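Local coordinates for protein monoacylglycerol lipase (Palaeococcus ferrophilus, PDB 6QE2) that probably hydrolyses the ester bond of monoacylglycerols, releasing glycerol and a fatty acid, as a lipase of the alpha/beta-hydrolase fold, at residues Phe84-Gly89 and Ala109-Leu114; Gly23-Arg28 and Ala45-Gly50. All coordinates share one frame; numbering follows the deposited sequence.

Contact 1 (Phe84-Gly89 and Ala109-Leu114); sequences FGHSLG and ASSPAL. With LDA (lauryl dimethylamine-N-oxide), chain D.
H86 and S110 share the one bond between side chains here, with H86 ND1 2.8 Å from S110 OG and either atom able to supply the proton. The hydroxyl meets the imidazole at its edge, near the ring plane; its chi1 of 154°, roughly anti to the backbone nitrogen, carries OG out toward ND1. At the other ring nitrogen, NE2 bonds a glycerol, probably from the crystallisation liquor. Beneath this pair runs the parallel pairing of strands 82-86 and 106-110. S110 N donates to G85 O at 2.8 Å, and S87 N reaches S110 O at 2.9 Å in a nearly straight bond (165°). One step on, A113 N approaches S87 O from above the carbonyl plane, a more bent bond of 3.2 Å. The sequence G85-H86-S87-L88-G89 fits the nucleophile elbow, where a strand turns sharply into a helix. S87 takes the strained backbone expected there, with phi at 63°, and a CB on G85 would clash with G89 O. S87 OG is hydrogen-bonded to H233 NE2, consistent with a catalytic triad completed by D203, and to the glycerol. The amine oxide of the bound detergent sits beside the elbow, LDA O1 lying 3.3 Å from L88 N, a backbone amide that commonly helps form the oxyanion hole in this fold. Farther out, S87 CA passes 3.1 Å from S111 O in a CA-H...O contact. H86 CE1 rests 4.0 Å from S111 CB, while S111 OG bonds H233 O. On the strand side, the ring of F84 brings CZ to 3.9 Å from S110 CB.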
ATOM      1  N   PHE A  84      -4.279  -1.865   6.267  1.00 22.51           N
ATOM      2  CA  PHE A  84      -4.619  -1.993   4.855  1.00 20.24           C
ATOM      3  C   PHE A  84      -3.696  -1.087   4.060  1.00 18.65           C
ATOM      4  O   PHE A  84      -3.651   0.121   4.314  1.00 21.63           O
ATOM      5  CB  PHE A  84      -6.078  -1.618   4.569  1.00 18.52           C
ATOM      6  CG  PHE A  84      -6.409  -1.642   3.103  1.00 22.31           C
ATOM      7  CD1 PHE A  84      -6.803  -2.818   2.497  1.00 26.60           C
ATOM      8  CD2 PHE A  84      -6.276  -0.503   2.321  1.00 25.05           C
ATOM      9  CE1 PHE A  84      -7.076  -2.858   1.143  1.00 31.35           C
ATOM     10  CE2 PHE A  84      -6.552  -0.540   0.966  1.00 26.27           C
ATOM     11  CZ  PHE A  84      -6.953  -1.717   0.381  1.00 25.52           C
ATOM     12  N   GLY A  85      -2.989  -1.652   3.087  1.00 20.35           N
ATOM     13  CA  GLY A  85      -2.095  -0.866   2.259  1.00 21.39           C
ATOM     14  C   GLY A  85      -2.220  -1.264   0.805  1.00 23.33           C
ATOM     15  O   GLY A  85      -2.510  -2.415   0.479  1.00 21.31           O
ATOM     16  N   HIS A  86      -2.005  -0.287  -0.078  1.00 22.57           N
ATOM     17  CA  HIS A  86      -2.070  -0.516  -1.517  1.00 22.69           C
ATOM     18  C   HIS A  86      -0.751  -0.138  -2.180  1.00 23.35           C
ATOM     19  O   HIS A  86      -0.236   0.964  -1.964  1.00 22.63           O
ATOM     20  CB  HIS A  86      -3.214   0.275  -2.152  1.00 22.72           C
ATOM     21  CG  HIS A  86      -3.158   0.304  -3.646  1.00 22.35           C
ATOM     22  ND1 HIS A  86      -3.454  -0.798  -4.422  1.00 23.42           N
ATOM     23  CD2 HIS A  86      -2.819   1.291  -4.507  1.00 27.23           C
ATOM     24  CE1 HIS A  86      -3.308  -0.486  -5.697  1.00 28.34           C
ATOM     25  NE2 HIS A  86      -2.918   0.773  -5.777  1.00 27.31           N
ATOM     26  N   SER A  87      -0.220  -1.062  -2.985  1.00 23.26           N
ATOM     27  CA  SER A  87       0.978  -0.841  -3.826  1.00 26.52           C
ATOM     28  C   SER A  87       2.198  -0.552  -2.957  1.00 22.32           C
ATOM     29  O   SER A  87       2.628  -1.449  -2.200  1.00 23.84           O
ATOM     30  CB  SER A  87       0.598   0.249  -4.836  1.00 31.80           C
ATOM     31  OG  SER A  87       1.548   0.195  -5.922  1.00 34.33           O
ATOM     32  N   LEU A  88       2.839   0.632  -3.078  1.00 21.75           N
ATOM     33  CA  LEU A  88       3.851   1.025  -2.095  1.00 21.94           C
ATOM     34  C   LEU A  88       3.307   0.852  -0.672  1.00 23.40           C
ATOM     35  O   LEU A  88       4.026   0.401   0.238  1.00 21.83           O
ATOM     36  CB  LEU A  88       4.274   2.462  -2.356  1.00 23.94           C
ATOM     37  CG  LEU A  88       5.175   3.059  -1.276  1.00 32.79           C
ATOM     38  CD1 LEU A  88       6.472   2.282  -1.156  1.00 32.83           C
ATOM     39  CD2 LEU A  88       5.511   4.513  -1.626  1.00 36.11           C
ATOM     40  N   GLY A  89       2.026   1.148  -0.473  1.00 23.93           N
ATOM     41  CA  GLY A  89       1.482   1.004   0.877  1.00 20.43           C
ATOM     42  C   GLY A  89       1.297  -0.458   1.249  1.00 20.79           C
ATOM     43  O   GLY A  89       1.476  -0.839   2.410  1.00 22.93           O
ATOM     44  N   ALA A 109      -3.060  -6.477   2.040  1.00 21.13           N
ATOM     45  CA  ALA A 109      -2.217  -5.808   1.056  1.00 22.71           C
ATOM     46  C   ALA A 109      -2.869  -5.917  -0.315  1.00 21.69           C
ATOM     47  O   ALA A 109      -3.067  -7.022  -0.828  1.00 23.66           O
ATOM     48  CB  ALA A 109      -0.810  -6.405   1.041  1.00 21.15           C
ATOM     49  N   SER A 110      -3.230  -4.771  -0.884  1.00 22.51           N
ATOM     50  CA  SER A 110      -3.746  -4.677  -2.241  1.00 23.87           C
ATOM     51  C   SER A 110      -2.586  -4.392  -3.186  1.00 18.42           C
ATOM     52  O   SER A 110      -1.879  -3.397  -3.012  1.00 21.10           O
ATOM     53  CB  SER A 110      -4.803  -3.575  -2.322  1.00 26.87           C
ATOM     54  OG  SER A 110      -4.914  -3.047  -3.632  1.00 26.29           O
ATOM     55  N   SER A 111      -2.406  -5.253  -4.194  1.00 24.14           N
ATOM     56  CA  SER A 111      -1.344  -5.109  -5.190  1.00 25.05           C
ATOM     57  C   SER A 111      -0.010  -4.677  -4.583  1.00 22.37           C
ATOM     58  O   SER A 111       0.566  -3.678  -5.030  1.00 23.31           O
ATOM     59  CB  SER A 111      -1.760  -4.094  -6.260  1.00 23.38           C
ATOM     60  OG  SER A 111      -2.987  -4.460  -6.878  1.00 26.01           O
ATOM     61  N   PRO A 112       0.507  -5.369  -3.568  1.00 21.69           N
ATOM     62  CA  PRO A 112       1.737  -4.900  -2.922  1.00 21.48           C
ATOM     63  C   PRO A 112       2.924  -4.974  -3.871  1.00 23.48           C
ATOM     64  O   PRO A 112       3.007  -5.847  -4.741  1.00 25.63           O
ATOM     65  CB  PRO A 112       1.906  -5.859  -1.736  1.00 21.88           C
ATOM     66  CG  PRO A 112       1.171  -7.097  -2.149  1.00 23.69           C
ATOM     67  CD  PRO A 112       0.010  -6.621  -2.965  1.00 22.61           C
ATOM     68  N   ALA A 113       3.833  -4.016  -3.713  1.00 20.17           N
ATOM     69  CA  ALA A 113       5.020  -3.911  -4.564  1.00 22.04           C
ATOM     70  C   ALA A 113       6.032  -4.958  -4.115  1.00 25.48           C
ATOM     71  O   ALA A 113       6.878  -4.712  -3.255  1.00 26.23           O
ATOM     72  CB  ALA A 113       5.596  -2.499  -4.495  1.00 22.68           C
ATOM     73  N   LEU A 114       5.946  -6.154  -4.713  1.00 23.70           N
ATOM     74  CA  LEU A 114       6.783  -7.284  -4.330  1.00 21.78           C
ATOM     75  C   LEU A 114       7.614  -7.833  -5.484  1.00 25.04           C
ATOM     76  O   LEU A 114       8.391  -8.776  -5.283  1.00 26.53           O
ATOM     77  CB  LEU A 114       5.913  -8.407  -3.746  1.00 27.21           C
ATOM     78  CG  LEU A 114       5.202  -8.054  -2.436  1.00 23.51           C
ATOM     79  CD1 LEU A 114       4.172  -9.105  -2.089  1.00 21.83           C
ATOM     80  CD2 LEU A 114       6.215  -7.906  -1.309  1.00 23.55           C
TER
HETATM   81  N1  LDA D 302       5.055   1.160  -6.931  1.00 50.61           N
HETATM   82  O1  LDA D 302       4.630   1.016  -5.778  1.00 56.81           O
HETATM   83  CM1 LDA D 302       4.397   2.310  -7.539  1.00 56.64           C
HETATM   84  CM2 LDA D 302       4.788  -0.050  -7.698  1.00 39.38           C
HETATM   85  C1  LDA D 302       6.482   1.400  -6.900  1.00 46.96           C
HETATM   86  C2  LDA D 302       6.872   1.973  -8.246  1.00 35.48           C
HETATM   87  C3  LDA D 302       8.267   2.556  -8.167  1.00 42.11           C
HETATM   88  C4  LDA D 302       8.736   2.992  -9.543  1.00 48.25           C
HETATM   89  C5  LDA D 302      10.218   3.312  -9.524  1.00 56.10           C
HETATM   90  C6  LDA D 302      10.608   4.131 -10.739  1.00 50.53           C
HETATM   91  C7  LDA D 302      12.117   4.258 -10.809  1.00 51.21           C
HETATM   92  C8  LDA D 302      12.540   5.684 -10.528  1.00 50.67           C
HETATM   93  C9  LDA D 302      13.643   5.725  -9.490  1.00 49.58           C
HETATM   94  C10 LDA D 302      14.952   6.182 -10.114  1.00 63.25           C
HETATM   95  C11 LDA D 302      15.961   6.579  -9.049  1.00 53.18           C
HETATM   96  C12 LDA D 302      15.264   7.077  -7.809  1.00 49.40           C

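Contact 2 (Gly23-Arg28 and Ala45-Gly50)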
ATOM      1  N   GLY A  23       2.612   8.490  -4.930  1.00 29.64           N
ATOM      2  CA  GLY A  23       2.013   9.504  -5.783  1.00 25.02           C
ATOM      3  C   GLY A  23       0.547   9.785  -5.520  1.00 30.96           C
ATOM      4  O   GLY A  23       0.002  10.715  -6.126  1.00 27.58           O
ATOM      5  N   GLU A  24      -0.147   8.952  -4.738  1.00 26.05           N
ATOM      6  CA  GLU A  24      -1.567   9.196  -4.461  1.00 23.49           C
ATOM      7  C   GLU A  24      -1.734   9.677  -3.027  1.00 27.22           C
ATOM      8  O   GLU A  24      -0.833  10.357  -2.476  1.00 24.15           O
ATOM      9  CB  GLU A  24      -2.355   7.925  -4.774  1.00 23.86           C
ATOM     10  CG  GLU A  24      -1.972   6.764  -3.828  1.00 26.22           C
ATOM     11  CD  GLU A  24      -3.028   5.661  -3.769  1.00 27.53           C
ATOM     12  OE1 GLU A  24      -4.076   5.772  -4.442  1.00 33.30           O
ATOM     13  OE2 GLU A  24      -2.750   4.649  -3.106  1.00 26.62           O
ATOM     14  N   HIS A  25      -2.911   9.426  -2.446  1.00 26.25           N
ATOM     15  CA  HIS A  25      -3.208  10.015  -1.144  1.00 25.84           C
ATOM     16  C   HIS A  25      -4.445   9.314  -0.622  1.00 25.46           C
ATOM     17  O   HIS A  25      -5.119   8.587  -1.343  1.00 23.84           O
ATOM     18  CB  HIS A  25      -3.453  11.551  -1.203  1.00 26.03           C
ATOM     19  CG  HIS A  25      -4.562  11.924  -2.124  1.00 30.84           C
ATOM     20  ND1 HIS A  25      -5.854  12.158  -1.676  1.00 27.90           N
ATOM     21  CD2 HIS A  25      -4.596  12.032  -3.471  1.00 30.80           C
ATOM     22  CE1 HIS A  25      -6.619  12.433  -2.724  1.00 34.06           C
ATOM     23  NE2 HIS A  25      -5.874  12.355  -3.822  1.00 34.44           N
ATOM     24  N   SER A  26      -4.751   9.554   0.659  1.00 24.53           N
ATOM     25  CA  SER A  26      -5.802   8.770   1.301  1.00 27.25           C
ATOM     26  C   SER A  26      -7.199   9.172   0.847  1.00 32.16           C
ATOM     27  O   SER A  26      -8.141   8.398   1.040  1.00 26.67           O
ATOM     28  CB  SER A  26      -5.690   8.883   2.823  1.00 25.48           C
ATOM     29  OG  SER A  26      -5.844  10.230   3.252  1.00 28.10           O
ATOM     30  N   GLY A  27      -7.350  10.340   0.220  1.00 28.96           N
ATOM     31  CA  GLY A  27      -8.664  10.771  -0.225  1.00 29.75           C
ATOM     32  C   GLY A  27      -9.251   9.942  -1.351  1.00 32.70           C
ATOM     33  O   GLY A  27     -10.455  10.047  -1.607  1.00 29.63           O
ATOM     34  N   ARG A  28      -8.448   9.103  -2.005  1.00 28.51           N
ATOM     35  CA  ARG A  28      -8.975   8.260  -3.066  1.00 28.07           C
ATOM     36  C   ARG A  28      -9.723   7.045  -2.536  1.00 34.10           C
ATOM     37  O   ARG A  28     -10.292   6.295  -3.332  1.00 36.04           O
ATOM     38  CB  ARG A  28      -7.840   7.788  -3.981  1.00 30.53           C
ATOM     39  CG  ARG A  28      -7.068   8.906  -4.646  1.00 27.63           C
ATOM     40  CD  ARG A  28      -6.075   8.325  -5.646  1.00 22.81           C
ATOM     41  NE  ARG A  28      -6.749   7.719  -6.794  1.00 28.36           N
ATOM     42  CZ  ARG A  28      -6.313   6.632  -7.427  1.00 31.48           C
ATOM     43  NH1 ARG A  28      -5.222   6.011  -7.005  1.00 28.60           N
ATOM     44  NH2 ARG A  28      -6.974   6.155  -8.473  1.00 30.12           N
ATOM     45  N   ALA A  45      -6.690   7.324   8.683  1.00 24.19           N
ATOM     46  CA  ALA A  45      -6.062   7.642   7.411  1.00 28.22           C
ATOM     47  C   ALA A  45      -4.986   8.695   7.617  1.00 27.19           C
ATOM     48  O   ALA A  45      -5.079   9.540   8.510  1.00 24.88           O
ATOM     49  CB  ALA A  45      -7.094   8.146   6.398  1.00 27.71           C
ATOM     50  N   PHE A  46      -3.959   8.639   6.778  1.00 24.09           N
ATOM     51  CA  PHE A  46      -2.953   9.688   6.769  1.00 21.92           C
ATOM     52  C   PHE A  46      -2.411   9.788   5.355  1.00 20.97           C
ATOM     53  O   PHE A  46      -2.504   8.847   4.569  1.00 23.26           O
ATOM     54  CB  PHE A  46      -1.809   9.416   7.762  1.00 21.81           C
ATOM     55  CG  PHE A  46      -0.922   8.250   7.372  1.00 25.38           C
ATOM     56  CD1 PHE A  46      -1.260   6.949   7.716  1.00 26.39           C
ATOM     57  CD2 PHE A  46       0.241   8.461   6.644  1.00 25.42           C
ATOM     58  CE1 PHE A  46      -0.449   5.882   7.350  1.00 24.76           C
ATOM     59  CE2 PHE A  46       1.053   7.396   6.267  1.00 25.73           C
ATOM     60  CZ  PHE A  46       0.703   6.105   6.622  1.00 25.24           C
ATOM     61  N   ASP A  47      -1.844  10.944   5.037  1.00 25.69           N
ATOM     62  CA  ASP A  47      -1.118  11.121   3.789  1.00 27.02           C
ATOM     63  C   ASP A  47       0.372  11.086   4.092  1.00 24.61           C
ATOM     64  O   ASP A  47       0.836  11.744   5.027  1.00 24.85           O
ATOM     65  CB  ASP A  47      -1.517  12.430   3.100  1.00 26.51           C
ATOM     66  CG  ASP A  47      -2.911  12.363   2.484  1.00 26.97           C
ATOM     67  OD1 ASP A  47      -3.525  11.275   2.512  1.00 26.53           O
ATOM     68  OD2 ASP A  47      -3.395  13.390   1.962  1.00 29.80           O
ATOM     69  N   TRP A  48       1.107  10.264   3.338  1.00 22.27           N
ATOM     70  CA  TRP A  48       2.550  10.166   3.503  1.00 22.18           C
ATOM     71  C   TRP A  48       3.210  11.533   3.396  1.00 20.89           C
ATOM     72  O   TRP A  48       2.684  12.425   2.718  1.00 24.85           O
ATOM     73  CB  TRP A  48       3.170   9.283   2.425  1.00 19.20           C
ATOM     74  CG  TRP A  48       2.940   7.805   2.481  1.00 20.41           C
ATOM     75  CD1 TRP A  48       1.743   7.147   2.561  1.00 24.51           C
ATOM     76  CD2 TRP A  48       3.944   6.792   2.343  1.00 20.58           C
ATOM     77  NE1 TRP A  48       1.948   5.788   2.517  1.00 23.92           N
ATOM     78  CE2 TRP A  48       3.291   5.543   2.379  1.00 25.47           C
ATOM     79  CE3 TRP A  48       5.336   6.820   2.200  1.00 23.41           C
ATOM     80  CZ2 TRP A  48       3.981   4.334   2.286  1.00 23.18           C
ATOM     81  CZ3 TRP A  48       6.021   5.619   2.100  1.00 22.58           C
ATOM     82  CH2 TRP A  48       5.343   4.391   2.149  1.00 26.77           C
ATOM     83  N   PRO A  49       4.376  11.717   4.008  1.00 24.39           N
ATOM     84  CA  PRO A  49       5.184  12.903   3.710  1.00 29.74           C
ATOM     85  C   PRO A  49       5.381  13.033   2.206  1.00 29.44           C
ATOM     86  O   PRO A  49       5.562  12.037   1.500  1.00 24.87           O
ATOM     87  CB  PRO A  49       6.506  12.621   4.432  1.00 29.98           C
ATOM     88  CG  PRO A  49       6.151  11.648   5.520  1.00 28.71           C
ATOM     89  CD  PRO A  49       5.025  10.816   4.975  1.00 27.26           C
ATOM     90  N   GLY A  50       5.304  14.266   1.710  1.00 25.85           N
ATOM     91  CA  GLY A  50       5.470  14.476   0.282  1.00 27.77           C
ATOM     92  C   GLY A  50       4.321  13.980  -0.559  1.00 29.87           C
ATOM     93  O   GLY A  50       4.490  13.763  -1.764  1.00 28.39           O
TER
HETATM   94  O   HOH W   1      -5.864  13.363   1.091  1.00 30.40           O
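D47 and S26 meet between two neighbouring parts of the alpha/beta-hydrolase fold. Segment 23-28 lies between strand 15-19 and helix 30-38. Segment 45-50 starts on strand 42-46, next to strand 15-19 in the sheet. A single carboxylate oxygen takes two bonds from S26. S26 N lies 2.8 Å from D47 OD1, and S26 OG donates to the same atom at 2.6 Å. Both donors come on the syn side, about 30° out of the carboxylate plane, but from opposite faces, so that the oxygen sits in a pincer. The serine can do this because its OG stands between the backbone N and the carbonyl carbon (chi1 61°), placing amide and hydroxyl side by side. The other oxygen, OD2, accepts from K53 N and from a water at 2.6 Å, which in turn lies 3.0 Å from H25 ND1. Were D47 an alanine, the S26 amide and hydroxyl and K53 N would probably lose their shared carboxylate, and the water at H25 ND1 its D47 mate. Packing follows the polar grip: S26 CB lies 3.9 Å from A45 CB, and H25 CB touches D47 OD2 at 3.7 Å. The carboxylate near the imidazole may favour protonation of H25, whose NE2 is already bonded to D162 OD2. R28 NH1 forms a salt bridge to E24 OE1, met on the anti side of the carboxylate, and another to E234, while R28 CG sits over one face of the H25 ring, offset toward the rim.

Overall arrangement
Contact 1 and contact 2 illustrate how a hydrolase builds its active-site end from loops at the tips of neighbouring strands in one sheet. Their centres are 13 Å apart, contact 1 lying about 3 Å from the chain centre and contact 2 about 10 Å. They touch at two points: H86 CD2 packs 3.6 Å from E24 OE2, and L88 CG lies 3.7 Å from W48 CH2. Segments 23-28 and 45-50 lie against the probable nucleophile elbow from the 15-19 side of the sheet. Ligand proximity distinguishes them: S87 OG is hydrogen-bonded to glycerol, with detergent O1 close by, whereas the H25 side chain stays about 8 Å from the glycerol and about 14 Å from the detergent.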